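Local coordinates for Lin1909 protein (Listeria innocua, PDB 3FIJ) that is of unknown function but binds manganese and may hydrolyse gamma-glutamyl-gamma-aminobutyrate, at residues Ser53-Ala58 against Asp94-Ala99; Pro110-Cys115 against Trp211-Gln216; Pro160-Ala165 against Ala202-Asn207. All blocks are in the same frame, centred on the assembly; numbering follows the deposited sequence.

In the fold
The three contacts lie across one mixed sheet and its helices. Interaction 1 pairs two helices at the periphery; the second of them, 91-106, leads into strand 111-114, whose pairing with strand 212-215 mid-sheet is interaction 2. The centres of these two contacts are about 17 Å apart. Interaction 3, about 10 Å from interaction 2 between centres, ties a loop to strand 200-205, the antiparallel neighbour of 212-215, and touches interaction 2 through a probable hydrogen bond, V203 N to G214 O, 2.8 Å. Interaction 2 is closest to the metal: the Q216 side chain comes within about 4 Å of the manganese ion, whereas that of A202 in interaction 3 stays about 10 Å away.

Interaction 1: Ser53-Ala58 against Asp94-Ala99; sequences STAVQA and DSYEIA
Y96 spans the gap to 53-58 with its CG anti to the backbone N (chi1 -173°), which points the ring away from its own helix, until its far end meets T54, A55 and A58. On the facing segment T54 turns OG1 between its backbone N and carbonyl carbon (chi1 65°), and the two side chains cross at about a right angle. T54 OG1 comes to 3.4 Å from Y96 CE1, an oblique van der Waals approach; the polar need of this hydroxyl is met by a hydrogen bond with the carbonyl oxygen of D51. One helical turn further, the methyl CB of A58 rests 3.3 Å from Y96 OH. A55 lies between, its backbone N 4.1 Å from Y96 CE1. The nearest CA atoms are those of A55 and A99, 5.6 Å apart. Here methyl meets methyl: A55 CB and A99 CB are 3.4 Å apart, tighter than usual for two carbons, and small residues on both sides permit it. The contact is thus helix-against-helix packing, alanines beside one long aromatic. F43 of the second subunit packs on both A58 and Y96, placing the join close to the subunit interface. Elsewhere on helix 91-106, D94 and I98 rest on L120 of helix 116-124, and D94 and E97 form salt bridges to R116.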
ATOM      1  N   SER A  53       7.865 -29.504 -28.020  1.00 22.02           N
ATOM      2  CA  SER A  53       8.803 -30.460 -28.602  1.00 22.05           C
ATOM      3  C   SER A  53       9.838 -30.998 -27.608  1.00 23.29           C
ATOM      4  O   SER A  53      10.463 -32.027 -27.872  1.00 24.25           O
ATOM      5  CB  SER A  53       9.537 -29.817 -29.773  1.00 23.07           C
ATOM      6  OG  SER A  53      10.336 -28.732 -29.334  1.00 24.58           O
ATOM      7  N   THR A  54      10.032 -30.315 -26.479  1.00 21.47           N
ATOM      8  CA  THR A  54      11.002 -30.780 -25.489  1.00 21.08           C
ATOM      9  C   THR A  54      10.340 -31.621 -24.411  1.00 21.42           C
ATOM     10  O   THR A  54      10.995 -32.054 -23.461  1.00 21.90           O
ATOM     11  CB  THR A  54      11.730 -29.613 -24.788  1.00 21.75           C
ATOM     12  OG1 THR A  54      10.792 -28.855 -24.015  1.00 22.88           O
ATOM     13  CG2 THR A  54      12.386 -28.699 -25.813  1.00 20.94           C
ATOM     14  N   ALA A  55       9.044 -31.863 -24.562  1.00 20.99           N
ATOM     15  CA  ALA A  55       8.310 -32.647 -23.574  1.00 20.74           C
ATOM     16  C   ALA A  55       8.820 -34.074 -23.388  1.00 21.07           C
ATOM     17  O   ALA A  55       8.957 -34.541 -22.253  1.00 21.59           O
ATOM     18  CB  ALA A  55       6.829 -32.670 -23.923  1.00 19.81           C
ATOM     19  N   VAL A  56       9.105 -34.788 -24.475  1.00 20.49           N
ATOM     20  CA  VAL A  56       9.568 -36.150 -24.280  1.00 19.58           C
ATOM     21  C   VAL A  56      10.938 -36.169 -23.596  1.00 19.83           C
ATOM     22  O   VAL A  56      11.226 -37.075 -22.822  1.00 20.16           O
ATOM     23  CB  VAL A  56       9.560 -36.996 -25.616  1.00 20.61           C
ATOM     24  CG1 VAL A  56       8.685 -36.322 -26.667  1.00 16.17           C
ATOM     25  CG2 VAL A  56      10.967 -37.267 -26.105  1.00 18.31           C
ATOM     26  N   GLN A  57      11.776 -35.166 -23.848  1.00 19.42           N
ATOM     27  CA  GLN A  57      13.080 -35.128 -23.194  1.00 19.79           C
ATOM     28  C   GLN A  57      12.879 -34.830 -21.708  1.00 20.80           C
ATOM     29  O   GLN A  57      13.636 -35.290 -20.853  1.00 20.80           O
ATOM     30  CB  GLN A  57      13.989 -34.052 -23.804  1.00 19.03           C
ATOM     31  CG  GLN A  57      15.367 -34.018 -23.148  1.00 20.61           C
ATOM     32  CD  GLN A  57      16.280 -32.924 -23.686  1.00 21.08           C
ATOM     33  OE1 GLN A  57      17.456 -32.861 -23.330  1.00 22.80           O
ATOM     34  NE2 GLN A  57      15.743 -32.060 -24.533  1.00 21.86           N
ATOM     35  N   ALA A  58      11.850 -34.051 -21.407  1.00 20.18           N
ATOM     36  CA  ALA A  58      11.556 -33.702 -20.029  1.00 19.72           C
ATOM     37  C   ALA A  58      11.153 -34.953 -19.240  1.00 20.04           C
ATOM     38  O   ALA A  58      11.702 -35.212 -18.171  1.00 18.75           O
ATOM     39  CB  ALA A  58      10.447 -32.658 -19.981  1.00 16.42           C
ATOM     40  N   ASP A  94       0.009 -24.296 -20.801  1.00 17.23           N
ATOM     41  CA  ASP A  94      -0.982 -25.295 -21.163  1.00 17.99           C
ATOM     42  C   ASP A  94      -0.484 -26.214 -22.261  1.00 19.68           C
ATOM     43  O   ASP A  94      -0.608 -27.432 -22.161  1.00 18.13           O
ATOM     44  CB  ASP A  94      -2.277 -24.604 -21.585  1.00 18.88           C
ATOM     45  CG  ASP A  94      -2.894 -23.808 -20.452  1.00 21.17           C
ATOM     46  OD1 ASP A  94      -2.988 -24.365 -19.334  1.00 19.37           O
ATOM     47  OD2 ASP A  94      -3.281 -22.639 -20.668  1.00 20.65           O
ATOM     48  N   SER A  95       0.098 -25.627 -23.302  1.00 21.32           N
ATOM     49  CA  SER A  95       0.628 -26.412 -24.416  1.00 21.67           C
ATOM     50  C   SER A  95       1.729 -27.352 -23.953  1.00 20.23           C
ATOM     51  O   SER A  95       1.732 -28.537 -24.295  1.00 19.99           O
ATOM     52  CB  SER A  95       1.190 -25.491 -25.502  1.00 22.27           C
ATOM     53  OG  SER A  95       0.167 -24.687 -26.061  1.00 29.24           O
ATOM     54  N   TYR A  96       2.668 -26.809 -23.182  1.00 18.49           N
ATOM     55  CA  TYR A  96       3.783 -27.597 -22.678  1.00 17.27           C
ATOM     56  C   TYR A  96       3.297 -28.735 -21.789  1.00 16.09           C
ATOM     57  O   TYR A  96       3.711 -29.881 -21.958  1.00 15.40           O
ATOM     58  CB  TYR A  96       4.766 -26.713 -21.901  1.00 16.22           C
ATOM     59  CG  TYR A  96       6.016 -27.456 -21.495  1.00 18.01           C
ATOM     60  CD1 TYR A  96       6.806 -28.100 -22.458  1.00 17.27           C
ATOM     61  CD2 TYR A  96       6.407 -27.535 -20.153  1.00 16.50           C
ATOM     62  CE1 TYR A  96       7.961 -28.806 -22.092  1.00 19.25           C
ATOM     63  CE2 TYR A  96       7.558 -28.239 -19.769  1.00 16.09           C
ATOM     64  CZ  TYR A  96       8.330 -28.871 -20.743  1.00 18.93           C
ATOM     65  OH  TYR A  96       9.467 -29.560 -20.387  1.00 17.93           O
ATOM     66  N   GLU A  97       2.417 -28.425 -20.842  1.00 16.20           N
ATOM     67  CA  GLU A  97       1.896 -29.457 -19.956  1.00 17.83           C
ATOM     68  C   GLU A  97       1.119 -30.503 -20.757  1.00 17.82           C
ATOM     69  O   GLU A  97       1.243 -31.700 -20.499  1.00 17.08           O
ATOM     70  CB  GLU A  97       1.018 -28.841 -18.860  1.00 17.00           C
ATOM     71  CG  GLU A  97       1.794 -27.918 -17.941  1.00 20.17           C
ATOM     72  CD  GLU A  97       1.064 -27.589 -16.657  1.00 18.47           C
ATOM     73  OE1 GLU A  97      -0.161 -27.403 -16.687  1.00 21.69           O
ATOM     74  OE2 GLU A  97       1.726 -27.493 -15.614  1.00 20.31           O
ATOM     75  N   ILE A  98       0.332 -30.058 -21.734  1.00 18.58           N
ATOM     76  CA  ILE A  98      -0.413 -31.002 -22.564  1.00 20.74           C
ATOM     77  C   ILE A  98       0.627 -31.980 -23.119  1.00 20.67           C
ATOM     78  O   ILE A  98       0.481 -33.198 -22.999  1.00 20.24           O
ATOM     79  CB  ILE A  98      -1.116 -30.315 -23.770  1.00 20.07           C
ATOM     80  CG1 ILE A  98      -2.191 -29.340 -23.290  1.00 17.83           C
ATOM     81  CG2 ILE A  98      -1.726 -31.377 -24.682  1.00 19.40           C
ATOM     82  CD1 ILE A  98      -3.336 -29.976 -22.574  1.00 20.65           C
ATOM     83  N   ALA A  99       1.686 -31.425 -23.708  1.00 20.32           N
ATOM     84  CA  ALA A  99       2.767 -32.228 -24.276  1.00 20.04           C
ATOM     85  C   ALA A  99       3.391 -33.138 -23.221  1.00 20.28           C
ATOM     86  O   ALA A  99       3.808 -34.255 -23.528  1.00 20.86           O
ATOM     87  CB  ALA A  99       3.835 -31.313 -24.887  1.00 18.62           C
TER

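Interaction 2: Pro110-Cys115 against Trp211-Gln216; sequences PIFAIC and WYLGVQ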
ATOM      1  N   PRO A 110       3.681 -42.761 -13.885  1.00 22.66           N
ATOM      2  CA  PRO A 110       2.583 -42.231 -13.069  1.00 21.08           C
ATOM      3  C   PRO A 110       2.432 -40.708 -13.115  1.00 20.10           C
ATOM      4  O   PRO A 110       3.417 -39.974 -13.185  1.00 20.02           O
ATOM      5  CB  PRO A 110       2.917 -42.749 -11.682  1.00 22.07           C
ATOM      6  CG  PRO A 110       4.420 -42.704 -11.678  1.00 22.58           C
ATOM      7  CD  PRO A 110       4.756 -43.297 -13.029  1.00 23.08           C
ATOM      8  N   ILE A 111       1.183 -40.256 -13.065  1.00 18.60           N
ATOM      9  CA  ILE A 111       0.833 -38.839 -13.125  1.00 16.06           C
ATOM     10  C   ILE A 111      -0.100 -38.468 -11.973  1.00 15.47           C
ATOM     11  O   ILE A 111      -1.117 -39.123 -11.766  1.00 14.72           O
ATOM     12  CB  ILE A 111       0.072 -38.521 -14.436  1.00 17.53           C
ATOM     13  CG1 ILE A 111       0.932 -38.901 -15.639  1.00 17.34           C
ATOM     14  CG2 ILE A 111      -0.373 -37.042 -14.459  1.00 12.43           C
ATOM     15  CD1 ILE A 111       0.186 -38.837 -16.972  1.00 19.20           C
ATOM     16  N   PHE A 112       0.255 -37.422 -11.232  1.00 14.79           N
ATOM     17  CA  PHE A 112      -0.562 -36.918 -10.130  1.00 13.86           C
ATOM     18  C   PHE A 112      -0.834 -35.446 -10.469  1.00 13.35           C
ATOM     19  O   PHE A 112       0.092 -34.641 -10.622  1.00 12.80           O
ATOM     20  CB  PHE A 112       0.187 -37.070  -8.783  1.00 13.64           C
ATOM     21  CG  PHE A 112      -0.613 -36.624  -7.564  1.00 11.51           C
ATOM     22  CD1 PHE A 112      -2.005 -36.729  -7.535  1.00 10.85           C
ATOM     23  CD2 PHE A 112       0.036 -36.105  -6.446  1.00  9.72           C
ATOM     24  CE1 PHE A 112      -2.745 -36.319  -6.403  1.00  7.68           C
ATOM     25  CE2 PHE A 112      -0.695 -35.697  -5.314  1.00  9.76           C
ATOM     26  CZ  PHE A 112      -2.090 -35.804  -5.299  1.00  6.22           C
ATOM     27  N   ALA A 113      -2.108 -35.103 -10.609  1.00 13.47           N
ATOM     28  CA  ALA A 113      -2.492 -33.739 -10.950  1.00 13.44           C
ATOM     29  C   ALA A 113      -3.279 -33.069  -9.826  1.00 12.85           C
ATOM     30  O   ALA A 113      -4.167 -33.674  -9.223  1.00 11.87           O
ATOM     31  CB  ALA A 113      -3.314 -33.744 -12.226  1.00 15.22           C
ATOM     32  N   ILE A 114      -2.954 -31.807  -9.563  1.00 11.80           N
ATOM     33  CA  ILE A 114      -3.607 -31.043  -8.515  1.00 10.82           C
ATOM     34  C   ILE A 114      -4.268 -29.752  -9.024  1.00 12.34           C
ATOM     35  O   ILE A 114      -3.664 -28.992  -9.792  1.00 12.32           O
ATOM     36  CB  ILE A 114      -2.581 -30.707  -7.391  1.00  9.04           C
ATOM     37  CG1 ILE A 114      -2.250 -31.983  -6.598  1.00 11.95           C
ATOM     38  CG2 ILE A 114      -3.125 -29.613  -6.482  1.00  6.78           C
ATOM     39  CD1 ILE A 114      -1.122 -31.827  -5.575  1.00 12.93           C
ATOM     40  N   CYS A 115      -5.504 -29.514  -8.580  1.00 12.49           N
ATOM     41  CA  CYS A 115      -6.279 -28.325  -8.946  1.00 12.74           C
ATOM     42  C   CYS A 115      -6.267 -28.140 -10.460  1.00 11.65           C
ATOM     43  O   CYS A 115      -6.798 -28.964 -11.193  1.00 12.52           O
ATOM     44  CB  CYS A 115      -5.696 -27.081  -8.253  1.00 11.89           C
ATOM     45  SG  CYS A 115      -6.825 -25.668  -8.196  1.00 14.27           S
ATOM     46  N   TRP A 211      -0.658 -44.867 -14.197  1.00 22.47           N
ATOM     47  CA  TRP A 211      -1.391 -44.767 -12.941  1.00 20.66           C
ATOM     48  C   TRP A 211      -1.743 -43.277 -12.905  1.00 20.11           C
ATOM     49  O   TRP A 211      -0.920 -42.435 -13.273  1.00 19.40           O
ATOM     50  CB  TRP A 211      -0.457 -45.114 -11.781  1.00 19.69           C
ATOM     51  CG  TRP A 211      -1.049 -44.956 -10.408  1.00 18.01           C
ATOM     52  CD1 TRP A 211      -1.614 -45.935  -9.643  1.00 17.06           C
ATOM     53  CD2 TRP A 211      -1.094 -43.754  -9.632  1.00 18.67           C
ATOM     54  NE1 TRP A 211      -1.998 -45.419  -8.425  1.00 17.60           N
ATOM     55  CE2 TRP A 211      -1.685 -44.091  -8.392  1.00 18.00           C
ATOM     56  CE3 TRP A 211      -0.674 -42.442  -9.853  1.00 18.82           C
ATOM     57  CZ2 TRP A 211      -1.887 -43.143  -7.387  1.00 16.80           C
ATOM     58  CZ3 TRP A 211      -0.872 -41.500  -8.853  1.00 17.49           C
ATOM     59  CH2 TRP A 211      -1.468 -41.858  -7.630  1.00 17.96           C
ATOM     60  N   TYR A 212      -2.950 -42.936 -12.480  1.00 18.94           N
ATOM     61  CA  TYR A 212      -3.327 -41.535 -12.468  1.00 18.84           C
ATOM     62  C   TYR A 212      -4.344 -41.166 -11.409  1.00 19.50           C
ATOM     63  O   TYR A 212      -5.354 -41.852 -11.227  1.00 19.23           O
ATOM     64  CB  TYR A 212      -3.888 -41.123 -13.840  1.00 19.19           C
ATOM     65  CG  TYR A 212      -4.483 -39.731 -13.854  1.00 20.80           C
ATOM     66  CD1 TYR A 212      -3.664 -38.607 -13.785  1.00 21.24           C
ATOM     67  CD2 TYR A 212      -5.869 -39.536 -13.891  1.00 20.86           C
ATOM     68  CE1 TYR A 212      -4.199 -37.325 -13.753  1.00 19.65           C
ATOM     69  CE2 TYR A 212      -6.419 -38.248 -13.860  1.00 17.43           C
ATOM     70  CZ  TYR A 212      -5.572 -37.148 -13.790  1.00 20.17           C
ATOM     71  OH  TYR A 212      -6.072 -35.864 -13.756  1.00 19.30           O
ATOM     72  N   LEU A 213      -4.067 -40.064 -10.722  1.00 18.69           N
ATOM     73  CA  LEU A 213      -4.971 -39.538  -9.717  1.00 18.11           C
ATOM     74  C   LEU A 213      -5.031 -38.022  -9.869  1.00 18.66           C
ATOM     75  O   LEU A 213      -3.999 -37.336  -9.816  1.00 18.49           O
ATOM     76  CB  LEU A 213      -4.506 -39.878  -8.301  1.00 18.39           C
ATOM     77  CG  LEU A 213      -5.418 -39.212  -7.245  1.00 18.37           C
ATOM     78  CD1 LEU A 213      -6.851 -39.704  -7.430  1.00 15.63           C
ATOM     79  CD2 LEU A 213      -4.926 -39.508  -5.829  1.00 16.42           C
ATOM     80  N   GLY A 214      -6.241 -37.506 -10.067  1.00 17.12           N
ATOM     81  CA  GLY A 214      -6.426 -36.073 -10.198  1.00 14.80           C
ATOM     82  C   GLY A 214      -7.378 -35.607  -9.109  1.00 15.00           C
ATOM     83  O   GLY A 214      -8.472 -36.163  -8.975  1.00 15.13           O
ATOM     84  N   VAL A 215      -6.963 -34.620  -8.315  1.00 14.16           N
ATOM     85  CA  VAL A 215      -7.811 -34.087  -7.251  1.00 13.59           C
ATOM     86  C   VAL A 215      -7.986 -32.582  -7.457  1.00 13.70           C
ATOM     87  O   VAL A 215      -7.039 -31.872  -7.803  1.00 13.21           O
ATOM     88  CB  VAL A 215      -7.232 -34.394  -5.845  1.00 13.43           C
ATOM     89  CG1 VAL A 215      -7.256 -35.898  -5.618  1.00 10.65           C
ATOM     90  CG2 VAL A 215      -5.813 -33.849  -5.709  1.00 10.07           C
ATOM     91  N   GLN A 216      -9.207 -32.103  -7.257  1.00 12.53           N
ATOM     92  CA  GLN A 216      -9.516 -30.693  -7.474  1.00 12.96           C
ATOM     93  C   GLN A 216      -8.961 -29.770  -6.400  1.00 13.24           C
ATOM     94  O   GLN A 216      -8.701 -28.589  -6.661  1.00 11.57           O
ATOM     95  CB  GLN A 216     -11.040 -30.507  -7.592  1.00 11.86           C
ATOM     96  CG  GLN A 216     -11.480 -29.074  -7.864  1.00 13.12           C
ATOM     97  CD  GLN A 216     -11.089 -28.591  -9.250  1.00 13.29           C
ATOM     98  OE1 GLN A 216     -11.719 -28.953 -10.247  1.00 10.26           O
ATOM     99  NE2 GLN A 216     -10.038 -27.775  -9.320  1.00 12.08           N
TER
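W211 and P110 open a parallel strand pair, 111-114 beside 212-215, at the middle of the alpha/beta sheet of the class I glutamine amidotransferase-like fold. W211 O accepts from I111 N at 3.0 Å, while the indole meets P110 obliquely, its CE3 against P110 CB. Y212 comes next, with CG anti to the backbone N (chi1 172°), which carries the ring obliquely across I111, with Y212 CD1 3.7 Å from I111 CG2. The A113 methyl sits at the edge of that ring, and G214 N stands over one face. L213 is gripped twice through its backbone, N giving to I111 O and O taking from A113 N. Its carbonyl oxygen also lies in the plane of the F112 ring at the edge, 3.1 Å from F112 CD1, and its side chain runs alongside that phenylalanine. Y212 OH lies over G214 on the side where a side chain would stand, and G214 CA makes a C-H...O contact with A113 O. V215 N gives to A113 O, and V215 CG2 packs against both F112 and I114. Q216, whose side chain lies near the manganese site, closes the pair beside C115. C115, probably the family's nucleophile, takes the strained backbone of a nucleophile elbow, with positive phi (50°) and psi -116°, right before helix 116-124. C115 N gives to V215 O at 2.9 Å, and C115 CA lies 3.3 Å from Q216 O.

Interaction 3: Pro160-Ala165 against Ala202-Asn207; sequences PTSELA and AVEGDN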
ATOM      1  N   PRO A 160     -16.033 -45.777  -3.107  1.00 21.02           N
ATOM      2  CA  PRO A 160     -15.409 -46.848  -2.314  1.00 19.84           C
ATOM      3  C   PRO A 160     -14.466 -47.784  -3.059  1.00 20.19           C
ATOM      4  O   PRO A 160     -13.529 -48.330  -2.471  1.00 20.23           O
ATOM      5  CB  PRO A 160     -16.609 -47.582  -1.720  1.00 19.99           C
ATOM      6  CG  PRO A 160     -17.669 -47.380  -2.743  1.00 19.10           C
ATOM      7  CD  PRO A 160     -17.500 -45.921  -3.083  1.00 20.76           C
ATOM      8  N   THR A 161     -14.708 -47.960  -4.350  1.00 21.05           N
ATOM      9  CA  THR A 161     -13.884 -48.833  -5.180  1.00 23.25           C
ATOM     10  C   THR A 161     -12.714 -48.091  -5.814  1.00 23.80           C
ATOM     11  O   THR A 161     -11.909 -48.695  -6.520  1.00 22.66           O
ATOM     12  CB  THR A 161     -14.703 -49.416  -6.346  1.00 25.47           C
ATOM     13  OG1 THR A 161     -15.396 -48.344  -7.004  1.00 27.33           O
ATOM     14  CG2 THR A 161     -15.705 -50.451  -5.851  1.00 24.19           C
ATOM     15  N   SER A 162     -12.618 -46.787  -5.566  1.00 23.41           N
ATOM     16  CA  SER A 162     -11.566 -45.980  -6.175  1.00 23.11           C
ATOM     17  C   SER A 162     -10.197 -45.987  -5.502  1.00 24.06           C
ATOM     18  O   SER A 162     -10.053 -46.314  -4.322  1.00 24.17           O
ATOM     19  CB  SER A 162     -12.030 -44.530  -6.285  1.00 24.56           C
ATOM     20  OG  SER A 162     -11.967 -43.893  -5.023  1.00 25.23           O
ATOM     21  N   GLU A 163      -9.190 -45.608  -6.284  1.00 23.22           N
ATOM     22  CA  GLU A 163      -7.823 -45.514  -5.801  1.00 21.71           C
ATOM     23  C   GLU A 163      -7.852 -44.516  -4.647  1.00 19.37           C
ATOM     24  O   GLU A 163      -7.239 -44.739  -3.603  1.00 19.41           O
ATOM     25  CB  GLU A 163      -6.919 -44.988  -6.917  1.00 22.48           C
ATOM     26  CG  GLU A 163      -5.437 -44.868  -6.574  1.00 27.57           C
ATOM     27  CD  GLU A 163      -4.698 -46.201  -6.633  1.00 29.13           C
ATOM     28  OE1 GLU A 163      -5.070 -47.042  -7.475  1.00 29.02           O
ATOM     29  OE2 GLU A 163      -3.739 -46.396  -5.851  1.00 32.22           O
ATOM     30  N   LEU A 164      -8.581 -43.421  -4.843  1.00 17.30           N
ATOM     31  CA  LEU A 164      -8.689 -42.375  -3.827  1.00 15.53           C
ATOM     32  C   LEU A 164      -9.111 -42.974  -2.500  1.00 17.01           C
ATOM     33  O   LEU A 164      -8.554 -42.634  -1.448  1.00 15.69           O
ATOM     34  CB  LEU A 164      -9.710 -41.312  -4.247  1.00 13.72           C
ATOM     35  CG  LEU A 164      -9.780 -40.078  -3.344  1.00 13.21           C
ATOM     36  CD1 LEU A 164      -8.420 -39.382  -3.339  1.00 11.22           C
ATOM     37  CD2 LEU A 164     -10.862 -39.126  -3.840  1.00 11.74           C
ATOM     38  N   ALA A 165     -10.087 -43.880  -2.562  1.00 18.66           N
ATOM     39  CA  ALA A 165     -10.616 -44.543  -1.373  1.00 20.75           C
ATOM     40  C   ALA A 165      -9.563 -45.344  -0.605  1.00 21.46           C
ATOM     41  O   ALA A 165      -9.781 -45.710   0.547  1.00 22.87           O
ATOM     42  CB  ALA A 165     -11.803 -45.443  -1.755  1.00 21.40           C
ATOM     43  N   ALA A 202     -12.438 -35.341  -7.905  1.00 15.59           N
ATOM     44  CA  ALA A 202     -11.385 -36.316  -8.165  1.00 15.84           C
ATOM     45  C   ALA A 202     -11.678 -37.167  -9.400  1.00 17.96           C
ATOM     46  O   ALA A 202     -12.801 -37.642  -9.609  1.00 19.23           O
ATOM     47  CB  ALA A 202     -11.186 -37.215  -6.939  1.00 13.31           C
ATOM     48  N   VAL A 203     -10.657 -37.375 -10.218  1.00 18.99           N
ATOM     49  CA  VAL A 203     -10.813 -38.166 -11.423  1.00 19.48           C
ATOM     50  C   VAL A 203      -9.701 -39.199 -11.492  1.00 21.94           C
ATOM     51  O   VAL A 203      -8.558 -38.910 -11.137  1.00 22.87           O
ATOM     52  CB  VAL A 203     -10.724 -37.274 -12.680  1.00 20.62           C
ATOM     53  CG1 VAL A 203     -10.899 -38.121 -13.949  1.00 19.04           C
ATOM     54  CG2 VAL A 203     -11.768 -36.172 -12.604  1.00 18.11           C
ATOM     55  N   GLU A 204     -10.039 -40.408 -11.927  1.00 22.90           N
ATOM     56  CA  GLU A 204      -9.047 -41.464 -12.079  1.00 23.81           C
ATOM     57  C   GLU A 204      -9.193 -42.062 -13.469  1.00 25.20           C
ATOM     58  O   GLU A 204     -10.200 -41.859 -14.143  1.00 23.86           O
ATOM     59  CB  GLU A 204      -9.227 -42.528 -10.995  1.00 23.22           C
ATOM     60  CG  GLU A 204      -9.021 -41.951  -9.596  1.00 25.59           C
ATOM     61  CD  GLU A 204      -9.224 -42.950  -8.475  1.00 26.11           C
ATOM     62  OE1 GLU A 204      -9.324 -42.506  -7.309  1.00 26.54           O
ATOM     63  OE2 GLU A 204      -9.280 -44.168  -8.749  1.00 26.79           O
ATOM     64  N   GLY A 205      -8.169 -42.767 -13.921  1.00 29.14           N
ATOM     65  CA  GLY A 205      -8.253 -43.361 -15.238  1.00 33.19           C
ATOM     66  C   GLY A 205      -8.655 -44.817 -15.150  1.00 36.78           C
ATOM     67  O   GLY A 205      -8.727 -45.395 -14.062  1.00 36.46           O
ATOM     68  N   ASP A 206      -8.947 -45.402 -16.301  1.00 41.15           N
ATOM     69  CA  ASP A 206      -9.295 -46.814 -16.380  1.00 45.04           C
ATOM     70  C   ASP A 206      -8.803 -47.278 -17.740  1.00 44.74           C
ATOM     71  O   ASP A 206      -9.213 -46.754 -18.774  1.00 43.85           O
ATOM     72  CB  ASP A 206     -10.805 -47.027 -16.219  1.00 48.39           C
ATOM     73  CG  ASP A 206     -11.607 -46.321 -17.276  1.00 52.22           C
ATOM     74  OD1 ASP A 206     -11.454 -45.088 -17.414  1.00 54.54           O
ATOM     75  OD2 ASP A 206     -12.394 -47.002 -17.965  1.00 54.72           O
ATOM     76  N   ASN A 207      -7.886 -48.240 -17.712  1.00 46.13           N
ATOM     77  CA  ASN A 207      -7.270 -48.789 -18.914  1.00 47.54           C
ATOM     78  C   ASN A 207      -6.211 -47.812 -19.437  1.00 46.91           C
ATOM     79  O   ASN A 207      -5.747 -47.932 -20.573  1.00 48.12           O
ATOM     80  CB  ASN A 207      -8.325 -49.054 -19.998  1.00 50.75           C
ATOM     81  CG  ASN A 207      -7.842 -50.028 -21.066  1.00 53.41           C
ATOM     82  OD1 ASN A 207      -6.812 -49.813 -21.711  1.00 54.67           O
ATOM     83  ND2 ASN A 207      -8.593 -51.107 -21.258  1.00 56.31           N
TER
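The flat group here is the carboxylate of E204, which turns its two oxygens toward two consecutive backbone N-H groups of the facing loop. E204 OE2 accepts from E163 N at 2.9 Å through its syn lone pair. E204 OE1 is also met on the syn side, by L164 N at 2.7 Å, with the donor 23° out of the carboxylate plane. Carbon packs on opposite sides of that plane: E163 CB stands over one side, 3.1 Å from E204 OE2, and S162 CB over the other, 3.5 Å from E204 OE1. Close to the plane, L164 CB approaches OE1 as well. The E204 chain is extended beyond CG, which carries the carboxylate straight across from its strand. OE1 has a further hydrogen bond with T192 OG1 of the neighbouring strand, so the buried carboxylate is fixed at both oxygens and its rotation is well determined.

The remaining side chains frame this grip. E163 sends its own acid away from E204, with a weak hydrogen bond from W211 NE1 to its OE2. L164 has CG anti to the backbone N (chi1 -173°), and its CD2 lies 3.7 Å from A202 CB, an apolar patch beside the carboxylate. L164 also packs on W217. S162 OG accepts from A165 N at 3.1 Å and is also hydrogen-bonded with E159 O.

The loop that follows strand 154-158 is thereby pinned to strand 200-205 in the antiparallel half of the sheet. S162 with A165 forms an ST motif, and within it E163 and L164, of helical backbone conformation, present successive N-H groups to the carboxylate of E204.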